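Long-range contacts in glutathione S-transferase enzyme with thioredoxin-like domain (Xenorhabdus nematophila, PDB 4L8E), which binds two glutathione molecules per subunit and probably acts as a glutathione transferase or a related glutathione-dependent enzyme: residues A[142-146]-A[201-205]; A[175-181]-A[213-219]; A[130-136]-A[192-197]; A[168-172]-A[210-214]. All coordinates share one frame; numbering follows the deposited sequence.

Overall arrangement
The four contacts lie in the helical part of the GST fold. Contact 3 is nearest the middle of the chain and wholly buried. It pairs helices 118-145 and 188-197 through apolar and ring contacts beside glutathione. Contact 1 uses the far end of helix 118-145 and is partly buried. Amides and imidazoles carry it, and Q203 links it to W196 of contact 3 and Y168 of contact 4. Contacts 2 and 4 are about 7 Å apart between centres and share V213 and K214 on helix 211-221. Contact 4 is mostly buried, and an asparagine oxygen takes first-turn N-H groups of that helix. Contact 2 reaches the surface and ends in a lysine over a tyrosine.

Contact 1: residues A[142-146]-A[201-205]; sequences NHHFN and EHQKI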
# COMPACT_ATOMS: atom_id res chain seq x y z
N ASN A 142 4.72 -4.10 -14.85
CA ASN A 142 5.78 -4.76 -15.60
C ASN A 142 5.26 -6.09 -16.12
O ASN A 142 5.37 -6.39 -17.33
CB ASN A 142 7.04 -4.87 -14.73
CG ASN A 142 8.14 -5.67 -15.36
OD1 ASN A 142 7.91 -6.71 -15.98
ND2 ASN A 142 9.36 -5.21 -15.18
N HIS A 143 4.66 -6.90 -15.25
CA HIS A 143 4.10 -8.18 -15.69
C HIS A 143 3.08 -7.96 -16.80
O HIS A 143 3.06 -8.68 -17.82
CB HIS A 143 3.41 -8.91 -14.52
CG HIS A 143 4.36 -9.49 -13.52
ND1 HIS A 143 3.95 -10.38 -12.54
CD2 HIS A 143 5.69 -9.33 -13.35
CE1 HIS A 143 4.99 -10.73 -11.81
NE2 HIS A 143 6.06 -10.12 -12.28
N HIS A 144 2.20 -6.97 -16.61
CA HIS A 144 1.13 -6.75 -17.57
C HIS A 144 1.68 -6.41 -18.93
O HIS A 144 1.25 -6.99 -19.93
CB HIS A 144 0.15 -5.64 -17.13
CG HIS A 144 -0.90 -5.35 -18.15
ND1 HIS A 144 -1.97 -6.20 -18.36
CD2 HIS A 144 -1.02 -4.36 -19.07
CE1 HIS A 144 -2.72 -5.73 -19.33
NE2 HIS A 144 -2.17 -4.63 -19.80
N PHE A 145 2.63 -5.47 -18.99
CA PHE A 145 3.07 -5.04 -20.32
C PHE A 145 3.99 -6.05 -21.01
O PHE A 145 4.25 -5.96 -22.21
CB PHE A 145 3.63 -3.62 -20.27
CG PHE A 145 2.56 -2.58 -20.16
CD1 PHE A 145 1.80 -2.21 -21.27
CD2 PHE A 145 2.27 -1.98 -18.94
CE1 PHE A 145 0.79 -1.26 -21.17
CE2 PHE A 145 1.28 -1.04 -18.82
CZ PHE A 145 0.53 -0.67 -19.94
N ASN A 146 4.46 -7.04 -20.26
CA ASN A 146 5.19 -8.15 -20.87
C ASN A 146 4.27 -9.10 -21.64
O ASN A 146 4.75 -10.03 -22.28
CB ASN A 146 6.06 -8.88 -19.83
CG ASN A 146 7.38 -8.16 -19.57
OD1 ASN A 146 7.95 -7.54 -20.47
ND2 ASN A 146 7.88 -8.25 -18.34
N GLU A 201 12.83 -13.02 -12.82
CA GLU A 201 13.09 -13.43 -14.20
C GLU A 201 11.94 -12.99 -15.14
O GLU A 201 12.16 -12.60 -16.29
CB GLU A 201 13.33 -14.95 -14.26
CG GLU A 201 13.82 -15.42 -15.61
CD GLU A 201 14.56 -16.76 -15.58
OE1 GLU A 201 14.84 -17.28 -14.48
OE2 GLU A 201 14.86 -17.27 -16.68
N HIS A 202 10.71 -13.10 -14.64
CA HIS A 202 9.53 -12.71 -15.40
C HIS A 202 9.51 -11.20 -15.63
O HIS A 202 8.92 -10.73 -16.60
CB HIS A 202 8.26 -13.09 -14.64
CG HIS A 202 7.02 -13.02 -15.47
ND1 HIS A 202 6.41 -14.15 -15.98
CD2 HIS A 202 6.30 -11.97 -15.91
CE1 HIS A 202 5.36 -13.79 -16.69
NE2 HIS A 202 5.27 -12.47 -16.66
N GLN A 203 10.13 -10.48 -14.71
CA GLN A 203 10.21 -9.02 -14.77
C GLN A 203 11.39 -8.57 -15.61
O GLN A 203 11.63 -7.38 -15.77
CB GLN A 203 10.34 -8.45 -13.36
CG GLN A 203 9.10 -8.67 -12.48
CD GLN A 203 9.43 -8.89 -11.03
OE1 GLN A 203 10.52 -8.57 -10.56
NE2 GLN A 203 8.48 -9.44 -10.29
N LYS A 204 12.12 -9.54 -16.16
CA LYS A 204 13.30 -9.27 -16.96
C LYS A 204 14.37 -8.50 -16.18
O LYS A 204 15.16 -7.74 -16.77
CB LYS A 204 12.94 -8.52 -18.24
CG LYS A 204 11.97 -9.27 -19.13
CD LYS A 204 11.58 -8.42 -20.32
CE LYS A 204 11.25 -9.26 -21.53
NZ LYS A 204 10.01 -10.04 -21.34
N ILE A 205 14.40 -8.73 -14.88
CA ILE A 205 15.41 -8.15 -14.01
C ILE A 205 16.68 -9.01 -13.96
O ILE A 205 16.62 -10.23 -13.76
CB ILE A 205 14.83 -7.96 -12.59
CG1 ILE A 205 13.93 -6.72 -12.53
CG2 ILE A 205 15.93 -7.87 -11.53
CD1 ILE A 205 14.67 -5.40 -12.66
O HOH W 1 3.27 -11.25 -18.11
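H143, which lines a glutathione pocket, meets Q203 and H202 where the end of helix 118-145 packs on the type I turn E201-K204. Q203 NE2 donates to H143 NE2 at 3.2 Å, with an N-H...acceptor angle of 160°. The acceptor lies in the amide plane of Q203, but the donor is tilted from the imidazole plane. H202 comes over one face of the same imidazole. Its CD2 is 3.7 Å from H143 CD2, and the rings make an edge-to-face pair with planes 56° apart. Water 1 ties the backbone in here. It donates to H143 O at 2.6 Å and lies 2.8 Å from H202 NE2. On the residue just before H143, N142 ND2 donates to Q203 O at 3.2 Å, and it also bonds S164. A chi1 of 174° swings the N142 amide away from its own backbone N and toward the loop. K204 NZ reaches N146 OD1 from the opposite direction in a weak bond of 3.4 Å. The Q203 amide is bonded at both ends, to Y168 through OE1 and to W196 O through NE2. That holds the amide in one rotation, and Q203 probably acts as a second-shell residue that helps set the H143 ring.

Contact 2: residues A[175-181]-A[213-219]; sequences LEKTPYL and VKKWLEK
K219 reaches from helix 211-221 across Y180 to the carbonyl of P179. Its CB points to the loop, with CG anti to the backbone N (chi1 -178°). CG and CD run past the phenol end of Y180, CD being 3.8 Å from Y180 OH. A bend at chi3 (68°) then turns the chain toward P179 O. CE lies 3.7 Å from Y180 CE1. NZ at the tip has two partners. It donates to P179 O at 2.8 Å, approaching well above the carbonyl plane rather than along a lone pair. It also stands over the face of the Y180 ring, 4.3 Å from its centroid and 14° off the normal, in a cation-pi contact. The carbonyl and the aromatic face probably share in stabilising the ammonium charge.

Deeper in, W216 lies against L175. L175 CD1 sits over the five-membered ring, 3.9 Å from its centroid, in a CH-pi contact. The other methyl, CD2, is 3.6 Å from W216 CD1. L175 CD1 also touches V213 CG2. The loop braces itself: T178 OG1 donates to Y180 O at 2.7 Å. W216 NE1 turns to D190 OD1 on helix 188-197, and L181 N bonds the same oxygen. D190 stands in the first turn of that helix, about where GSTs commonly keep the aspartate of their N-capping box. The contact thus fastens the loop leading into this helix to helix 211-221, in the all-helical C-terminal domain of the GST fold.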
# COMPACT_ATOMS: atom_id res chain seq x y z
N LEU A 175 19.05 -3.98 1.88
CA LEU A 175 19.49 -5.31 2.29
C LEU A 175 21.02 -5.38 2.42
O LEU A 175 21.58 -6.35 2.96
CB LEU A 175 18.94 -6.38 1.32
CG LEU A 175 17.41 -6.58 1.40
CD1 LEU A 175 16.96 -7.47 0.26
CD2 LEU A 175 17.02 -7.18 2.74
N GLU A 176 21.73 -4.36 1.91
CA GLU A 176 23.15 -4.19 2.20
C GLU A 176 23.38 -3.75 3.63
O GLU A 176 24.47 -3.91 4.17
CB GLU A 176 23.77 -3.15 1.27
CG GLU A 176 23.96 -3.63 -0.15
CD GLU A 176 24.49 -2.53 -1.06
OE1 GLU A 176 24.96 -2.85 -2.16
OE2 GLU A 176 24.42 -1.34 -0.67
N LYS A 177 22.36 -3.16 4.24
CA LYS A 177 22.53 -2.52 5.54
C LYS A 177 22.06 -3.43 6.67
O LYS A 177 22.65 -3.44 7.74
CB LYS A 177 21.73 -1.23 5.62
CG LYS A 177 22.18 -0.18 4.65
CD LYS A 177 21.39 1.10 4.82
CE LYS A 177 21.75 2.09 3.75
NZ LYS A 177 21.31 3.44 4.15
N THR A 178 20.99 -4.15 6.41
CA THR A 178 20.35 -5.01 7.40
C THR A 178 20.08 -6.38 6.80
O THR A 178 19.77 -6.50 5.62
CB THR A 178 19.00 -4.40 7.90
OG1 THR A 178 18.12 -4.12 6.80
CG2 THR A 178 19.21 -3.09 8.66
N PRO A 179 20.12 -7.44 7.62
CA PRO A 179 19.95 -8.79 7.06
C PRO A 179 18.56 -9.06 6.48
O PRO A 179 18.45 -9.78 5.50
CB PRO A 179 20.26 -9.71 8.25
CG PRO A 179 20.22 -8.86 9.45
CD PRO A 179 20.59 -7.47 9.02
N TYR A 180 17.53 -8.48 7.08
CA TYR A 180 16.16 -8.54 6.56
C TYR A 180 15.69 -7.12 6.26
O TYR A 180 16.41 -6.16 6.57
CB TYR A 180 15.26 -9.26 7.56
CG TYR A 180 15.64 -10.71 7.68
CD1 TYR A 180 15.17 -11.65 6.77
CD2 TYR A 180 16.50 -11.15 8.69
CE1 TYR A 180 15.54 -12.98 6.87
CE2 TYR A 180 16.87 -12.47 8.79
CZ TYR A 180 16.36 -13.38 7.89
OH TYR A 180 16.75 -14.69 7.98
N LEU A 181 14.55 -6.98 5.61
CA LEU A 181 14.10 -5.69 5.13
C LEU A 181 13.67 -4.84 6.31
O LEU A 181 12.69 -5.15 6.98
CB LEU A 181 12.95 -5.86 4.12
CG LEU A 181 12.63 -4.61 3.32
CD1 LEU A 181 13.87 -4.01 2.66
CD2 LEU A 181 11.54 -4.95 2.28
N VAL A 213 20.00 -8.59 -2.84
CA VAL A 213 18.67 -9.17 -3.09
C VAL A 213 18.81 -10.67 -3.40
O VAL A 213 18.04 -11.50 -2.89
CB VAL A 213 17.92 -8.47 -4.26
CG1 VAL A 213 16.55 -9.11 -4.49
CG2 VAL A 213 17.73 -6.97 -3.97
N LYS A 214 19.79 -11.01 -4.24
CA LYS A 214 20.04 -12.41 -4.59
C LYS A 214 20.32 -13.25 -3.33
O LYS A 214 19.75 -14.34 -3.17
CB LYS A 214 21.21 -12.52 -5.57
CG LYS A 214 21.46 -13.94 -6.04
CD LYS A 214 22.58 -14.06 -7.04
CE LYS A 214 22.81 -15.52 -7.45
NZ LYS A 214 23.73 -15.59 -8.60
N LYS A 215 21.19 -12.78 -2.46
CA LYS A 215 21.47 -13.55 -1.24
C LYS A 215 20.25 -13.67 -0.33
O LYS A 215 20.02 -14.73 0.27
CB LYS A 215 22.67 -12.99 -0.46
CG LYS A 215 24.00 -13.10 -1.19
CD LYS A 215 25.16 -12.83 -0.25
CE LYS A 215 26.51 -12.88 -0.96
NZ LYS A 215 26.66 -11.84 -2.03
N TRP A 216 19.46 -12.60 -0.23
CA TRP A 216 18.26 -12.60 0.60
C TRP A 216 17.21 -13.57 0.02
O TRP A 216 16.57 -14.31 0.77
CB TRP A 216 17.78 -11.16 0.74
CG TRP A 216 16.45 -10.90 1.33
CD1 TRP A 216 16.16 -10.63 2.64
CD2 TRP A 216 15.22 -10.79 0.62
NE1 TRP A 216 14.82 -10.39 2.78
CE2 TRP A 216 14.22 -10.48 1.56
CE3 TRP A 216 14.86 -10.93 -0.73
CZ2 TRP A 216 12.88 -10.33 1.20
CZ3 TRP A 216 13.52 -10.77 -1.08
CH2 TRP A 216 12.56 -10.47 -0.12
N LEU A 217 17.07 -13.60 -1.30
CA LEU A 217 16.15 -14.55 -1.93
C LEU A 217 16.56 -15.98 -1.60
O LEU A 217 15.73 -16.80 -1.20
CB LEU A 217 16.14 -14.37 -3.45
CG LEU A 217 15.24 -13.27 -4.02
CD1 LEU A 217 15.55 -13.09 -5.52
CD2 LEU A 217 13.76 -13.55 -3.80
N GLU A 218 17.84 -16.27 -1.77
CA GLU A 218 18.41 -17.58 -1.49
C GLU A 218 18.17 -17.99 -0.03
O GLU A 218 17.87 -19.14 0.26
CB GLU A 218 19.90 -17.58 -1.84
CG GLU A 218 20.16 -17.67 -3.35
CD GLU A 218 21.57 -17.28 -3.82
OE1 GLU A 218 22.43 -16.83 -3.03
OE2 GLU A 218 21.81 -17.44 -5.04
N LYS A 219 18.30 -17.03 0.88
CA LYS A 219 18.11 -17.27 2.30
C LYS A 219 16.65 -17.64 2.61
O LYS A 219 16.36 -18.58 3.36
CB LYS A 219 18.49 -15.98 3.05
CG LYS A 219 18.41 -15.99 4.54
CD LYS A 219 19.23 -14.82 5.12
CE LYS A 219 18.64 -13.44 4.82
NZ LYS A 219 19.54 -12.37 5.34

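Contact 3: residues A[130-136]-A[192-197]; sequences WQVAGFG and AVYPWA. With GSH (glutathione), chain B.
G136 and W196 meet at the wall of a glutathione site. G136 CA lies over the face of the indole, 3.9 Å from the centroid of its five-membered ring and 13° off the normal. Glutathione lies along the rim of W196. GSH O31, at the glycine end, is 3.4 Å from W196 CZ2, and GSH CB2, on the cysteine part, is 3.6 Å from W196 CH2. Q131 approaches W196 from the side of the pyrrole ring. Its NE2 is 3.3 Å from W196 CD1, with amide and indole planes not far from parallel. A bend at chi2 (-76°) swings the Q131 amide toward the indole.

In the all-helical GST domain these two helical segments run nearly parallel, their axes 17° apart and 10.0 Å at closest approach. F135 wedges between them. Its CE2 is 3.6 Å from W196 CB and also touches V193 CG1. V193 CG2 packs on Q131 CG at 3.6 Å and meets the edge of the W130 indole.

Both helices depart from regular form here. Helix 118-145 widens into a pi-type turn, in which G136 N bonds Q131 O at 2.9 Å. Helix 188-197 kinks at P195 and W196. P195 has no N-H to give, and W196 N turns weakly to V193 O instead of A192 O. A192 O is left buried without a partner, facing the Q131 side chain. Farther out, N38 OD1 takes the W196 NE1 hydrogen and K41 NZ holds Q131 OE1. The glutathione itself is bonded by ND2 of the same N38 and by R159 of the second subunit.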
# COMPACT_ATOMS: atom_id res chain seq x y z
N TRP A 130 5.84 0.09 1.74
CA TRP A 130 6.62 0.32 0.51
C TRP A 130 6.33 -0.81 -0.49
O TRP A 130 6.14 -0.55 -1.69
CB TRP A 130 8.11 0.36 0.80
CG TRP A 130 9.00 0.35 -0.40
CD1 TRP A 130 9.35 1.42 -1.17
CD2 TRP A 130 9.62 -0.79 -0.99
NE1 TRP A 130 10.19 1.02 -2.19
CE2 TRP A 130 10.38 -0.34 -2.08
CE3 TRP A 130 9.66 -2.14 -0.66
CZ2 TRP A 130 11.14 -1.20 -2.88
CZ3 TRP A 130 10.42 -3.00 -1.45
CH2 TRP A 130 11.14 -2.53 -2.54
N GLN A 131 6.23 -2.03 0.02
CA GLN A 131 5.91 -3.18 -0.85
C GLN A 131 4.52 -3.05 -1.46
O GLN A 131 4.37 -3.22 -2.68
CB GLN A 131 6.02 -4.52 -0.10
CG GLN A 131 5.92 -5.72 -1.01
CD GLN A 131 4.51 -6.02 -1.47
OE1 GLN A 131 3.59 -6.01 -0.67
NE2 GLN A 131 4.35 -6.32 -2.78
N VAL A 132 3.50 -2.79 -0.64
CA VAL A 132 2.14 -2.83 -1.16
C VAL A 132 1.83 -1.64 -2.07
O VAL A 132 0.98 -1.73 -2.94
CB VAL A 132 1.07 -2.97 -0.06
CG1 VAL A 132 1.27 -4.27 0.74
CG2 VAL A 132 1.05 -1.78 0.83
N ALA A 133 2.55 -0.53 -1.86
CA ALA A 133 2.29 0.71 -2.58
C ALA A 133 3.16 0.91 -3.80
O ALA A 133 2.80 1.68 -4.72
CB ALA A 133 2.44 1.92 -1.62
N GLY A 134 4.32 0.27 -3.82
CA GLY A 134 5.28 0.48 -4.90
C GLY A 134 5.77 -0.81 -5.54
O GLY A 134 5.62 -1.00 -6.74
N PHE A 135 6.36 -1.71 -4.75
CA PHE A 135 7.00 -2.90 -5.32
C PHE A 135 5.97 -3.78 -6.08
O PHE A 135 6.13 -4.12 -7.26
CB PHE A 135 7.72 -3.66 -4.19
CG PHE A 135 8.77 -4.64 -4.67
CD1 PHE A 135 9.92 -4.18 -5.28
CD2 PHE A 135 8.61 -6.02 -4.50
CE1 PHE A 135 10.91 -5.05 -5.70
CE2 PHE A 135 9.60 -6.90 -4.91
CZ PHE A 135 10.76 -6.41 -5.52
N GLY A 136 4.90 -4.14 -5.39
CA GLY A 136 3.84 -4.91 -6.01
C GLY A 136 3.15 -4.20 -7.17
O GLY A 136 3.01 -4.74 -8.28
N ALA A 192 6.01 -10.02 2.55
CA ALA A 192 5.30 -9.28 1.52
C ALA A 192 6.13 -9.15 0.23
O ALA A 192 5.59 -9.24 -0.89
CB ALA A 192 4.90 -7.90 2.03
N VAL A 193 7.43 -8.94 0.37
CA VAL A 193 8.32 -8.70 -0.76
C VAL A 193 8.70 -9.98 -1.49
O VAL A 193 8.77 -10.03 -2.73
CB VAL A 193 9.57 -7.94 -0.33
CG1 VAL A 193 10.58 -7.78 -1.47
CG2 VAL A 193 9.18 -6.53 0.17
N TYR A 194 8.93 -11.04 -0.74
CA TYR A 194 9.49 -12.24 -1.35
C TYR A 194 8.74 -12.79 -2.58
O TYR A 194 9.35 -13.11 -3.58
CB TYR A 194 9.71 -13.35 -0.31
CG TYR A 194 10.23 -14.63 -0.90
CD1 TYR A 194 11.59 -14.82 -1.13
CD2 TYR A 194 9.37 -15.65 -1.25
CE1 TYR A 194 12.09 -15.98 -1.68
CE2 TYR A 194 9.86 -16.83 -1.80
CZ TYR A 194 11.21 -16.99 -2.01
OH TYR A 194 11.66 -18.17 -2.55
N PRO A 195 7.41 -12.93 -2.51
CA PRO A 195 6.74 -13.55 -3.65
C PRO A 195 6.84 -12.73 -4.93
O PRO A 195 6.75 -13.32 -6.02
CB PRO A 195 5.28 -13.64 -3.17
CG PRO A 195 5.39 -13.66 -1.67
CD PRO A 195 6.51 -12.73 -1.37
N TRP A 196 7.06 -11.43 -4.79
CA TRP A 196 7.27 -10.55 -5.93
C TRP A 196 8.72 -10.59 -6.42
O TRP A 196 8.97 -10.71 -7.61
CB TRP A 196 6.86 -9.12 -5.58
CG TRP A 196 5.36 -8.93 -5.71
CD1 TRP A 196 4.42 -8.96 -4.71
CD2 TRP A 196 4.64 -8.75 -6.93
NE1 TRP A 196 3.16 -8.79 -5.25
CE2 TRP A 196 3.28 -8.66 -6.61
CE3 TRP A 196 5.02 -8.66 -8.28
CZ2 TRP A 196 2.30 -8.48 -7.57
CZ3 TRP A 196 4.06 -8.51 -9.22
CH2 TRP A 196 2.70 -8.38 -8.87
N ALA A 197 9.66 -10.53 -5.49
CA ALA A 197 11.08 -10.60 -5.86
C ALA A 197 11.46 -11.96 -6.48
O ALA A 197 12.36 -12.01 -7.32
CB ALA A 197 11.95 -10.31 -4.66
N1 GSH B . -6.70 -6.94 -13.65
CA1 GSH B . -5.33 -7.21 -13.39
C1 GSH B . -4.49 -6.49 -14.41
O11 GSH B . -4.97 -6.21 -15.55
O12 GSH B . -3.29 -6.19 -14.13
CB1 GSH B . -5.10 -8.67 -13.49
CG1 GSH B . -3.66 -9.06 -13.25
CD1 GSH B . -3.32 -9.05 -11.77
OE1 GSH B . -4.18 -9.17 -10.93
N2 GSH B . -1.93 -8.86 -11.40
CA2 GSH B . -1.53 -8.84 -10.03
C2 GSH B . -0.94 -7.46 -9.75
O2 GSH B . -0.31 -6.80 -10.59
CB2 GSH B . -0.50 -9.87 -9.74
SG2 GSH B . -1.20 -11.52 -9.89
N3 GSH B . -1.14 -6.89 -8.46
CA3 GSH B . -0.58 -5.58 -8.20
C3 GSH B . -0.28 -5.46 -6.77
O31 GSH B . 0.00 -6.49 -6.10
O32 GSH B . -0.32 -4.31 -6.24

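Contact 4: residues A[168-172]-A[210-214]; sequences YKVLN and YPAVK
N172 and Y210 join the side of helix 154-175 to the first turn of helix 211-221, in a largely buried contact of the C-terminal GST domain. N172 reaches across with its amide oxygen. OD1 accepts from V213 N at 3.2 Å, with an N-H...acceptor angle of 152°. It also takes a weak, more bent bond from A212 N at 2.9 Å. With chi1 at -169° the N172 side chain leaves its helix and aims OD1 at the new one. A212 CB crowds the same oxygen at 3.2 Å. P211 has no N-H to offer.

Y210 holds the N-cap position, and its ring lies back over helix 154-175. Y168 CB sits above the centre of that ring, 3.6 Å from the centroid and only 6° off the normal, a clear CH-pi contact. The ring reaches on along the backbone, with Y210 CE1 3.6 Å from K169 N. The two tyrosine rings themselves meet obliquely. Y168 sends its hydroxyl another way, to Q203.

V213 packs against the same helix. Its CG2 lies on N172 CB at 3.7 Å and on L171 CD2 at 3.9 Å. Its CG1 meets the edge of the Y168 ring.

N-H groups in the first turn of a helix have no carbonyl of their own helix to bond. The N172 oxygen serves two of them, and its partial negative charge would probably suit the positive end of the helix dipole. One neutral amide from a neighbouring helix thus bonds two N-H groups of the first turn, one of them weakly, and probably helps hold the start of helix 211-221 in place.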
# COMPACT_ATOMS: atom_id res chain seq x y z
N TYR A 168 14.28 -2.44 -7.36
CA TYR A 168 15.26 -3.45 -6.96
C TYR A 168 16.51 -2.79 -6.36
O TYR A 168 17.12 -3.31 -5.44
CB TYR A 168 15.63 -4.39 -8.12
CG TYR A 168 14.68 -5.59 -8.22
CD1 TYR A 168 13.48 -5.50 -8.92
CD2 TYR A 168 14.97 -6.79 -7.59
CE1 TYR A 168 12.61 -6.56 -9.00
CE2 TYR A 168 14.10 -7.86 -7.67
CZ TYR A 168 12.93 -7.75 -8.37
OH TYR A 168 12.09 -8.83 -8.43
N LYS A 169 16.85 -1.62 -6.87
CA LYS A 169 18.00 -0.87 -6.34
C LYS A 169 17.72 -0.39 -4.91
O LYS A 169 18.57 -0.52 -4.03
CB LYS A 169 18.34 0.30 -7.24
CG LYS A 169 19.47 1.15 -6.73
CD LYS A 169 19.70 2.37 -7.63
CE LYS A 169 21.02 3.05 -7.32
NZ LYS A 169 21.12 4.37 -7.99
N VAL A 170 16.51 0.11 -4.67
CA VAL A 170 16.10 0.50 -3.32
C VAL A 170 16.18 -0.72 -2.39
O VAL A 170 16.70 -0.64 -1.27
CB VAL A 170 14.69 1.12 -3.34
CG1 VAL A 170 14.11 1.23 -1.93
CG2 VAL A 170 14.71 2.51 -4.01
N LEU A 171 15.61 -1.82 -2.84
CA LEU A 171 15.60 -3.04 -2.05
C LEU A 171 17.03 -3.49 -1.74
O LEU A 171 17.38 -3.81 -0.58
CB LEU A 171 14.82 -4.12 -2.79
CG LEU A 171 14.68 -5.49 -2.12
CD1 LEU A 171 13.92 -5.32 -0.83
CD2 LEU A 171 14.02 -6.48 -3.04
N ASN A 172 17.88 -3.51 -2.75
CA ASN A 172 19.24 -3.98 -2.58
C ASN A 172 20.00 -3.08 -1.60
O ASN A 172 20.78 -3.54 -0.77
CB ASN A 172 19.97 -3.97 -3.91
CG ASN A 172 21.29 -4.68 -3.86
OD1 ASN A 172 21.34 -5.91 -3.87
ND2 ASN A 172 22.38 -3.90 -3.84
N TYR A 210 21.90 -6.90 -8.39
CA TYR A 210 21.39 -6.69 -7.04
C TYR A 210 21.82 -7.87 -6.14
O TYR A 210 20.99 -8.68 -5.72
CB TYR A 210 19.87 -6.53 -7.07
CG TYR A 210 19.41 -5.56 -8.14
CD1 TYR A 210 19.54 -4.19 -7.96
CD2 TYR A 210 18.93 -6.02 -9.36
CE1 TYR A 210 19.18 -3.31 -8.95
CE2 TYR A 210 18.54 -5.14 -10.35
CZ TYR A 210 18.69 -3.79 -10.15
OH TYR A 210 18.32 -2.89 -11.14
N PRO A 211 23.10 -7.93 -5.80
CA PRO A 211 23.66 -9.11 -5.12
C PRO A 211 23.08 -9.33 -3.72
O PRO A 211 22.94 -10.49 -3.31
CB PRO A 211 25.16 -8.84 -5.07
CG PRO A 211 25.34 -7.42 -5.39
CD PRO A 211 24.14 -6.94 -6.14
N ALA A 212 22.74 -8.26 -3.00
CA ALA A 212 22.13 -8.41 -1.69
C ALA A 212 20.73 -8.99 -1.81
O ALA A 212 20.32 -9.78 -0.96
CB ALA A 212 22.08 -7.09 -0.94
N VAL A 213 20.00 -8.59 -2.84
CA VAL A 213 18.67 -9.17 -3.09
C VAL A 213 18.81 -10.67 -3.40
O VAL A 213 18.04 -11.50 -2.89
CB VAL A 213 17.92 -8.47 -4.26
CG1 VAL A 213 16.55 -9.11 -4.49
CG2 VAL A 213 17.73 -6.97 -3.97
N LYS A 214 19.79 -11.01 -4.24
CA LYS A 214 20.04 -12.41 -4.59
C LYS A 214 20.32 -13.25 -3.33
O LYS A 214 19.75 -14.34 -3.17
CB LYS A 214 21.21 -12.52 -5.57
CG LYS A 214 21.46 -13.94 -6.04
CD LYS A 214 22.58 -14.06 -7.04
CE LYS A 214 22.81 -15.52 -7.45
NZ LYS A 214 23.73 -15.59 -8.60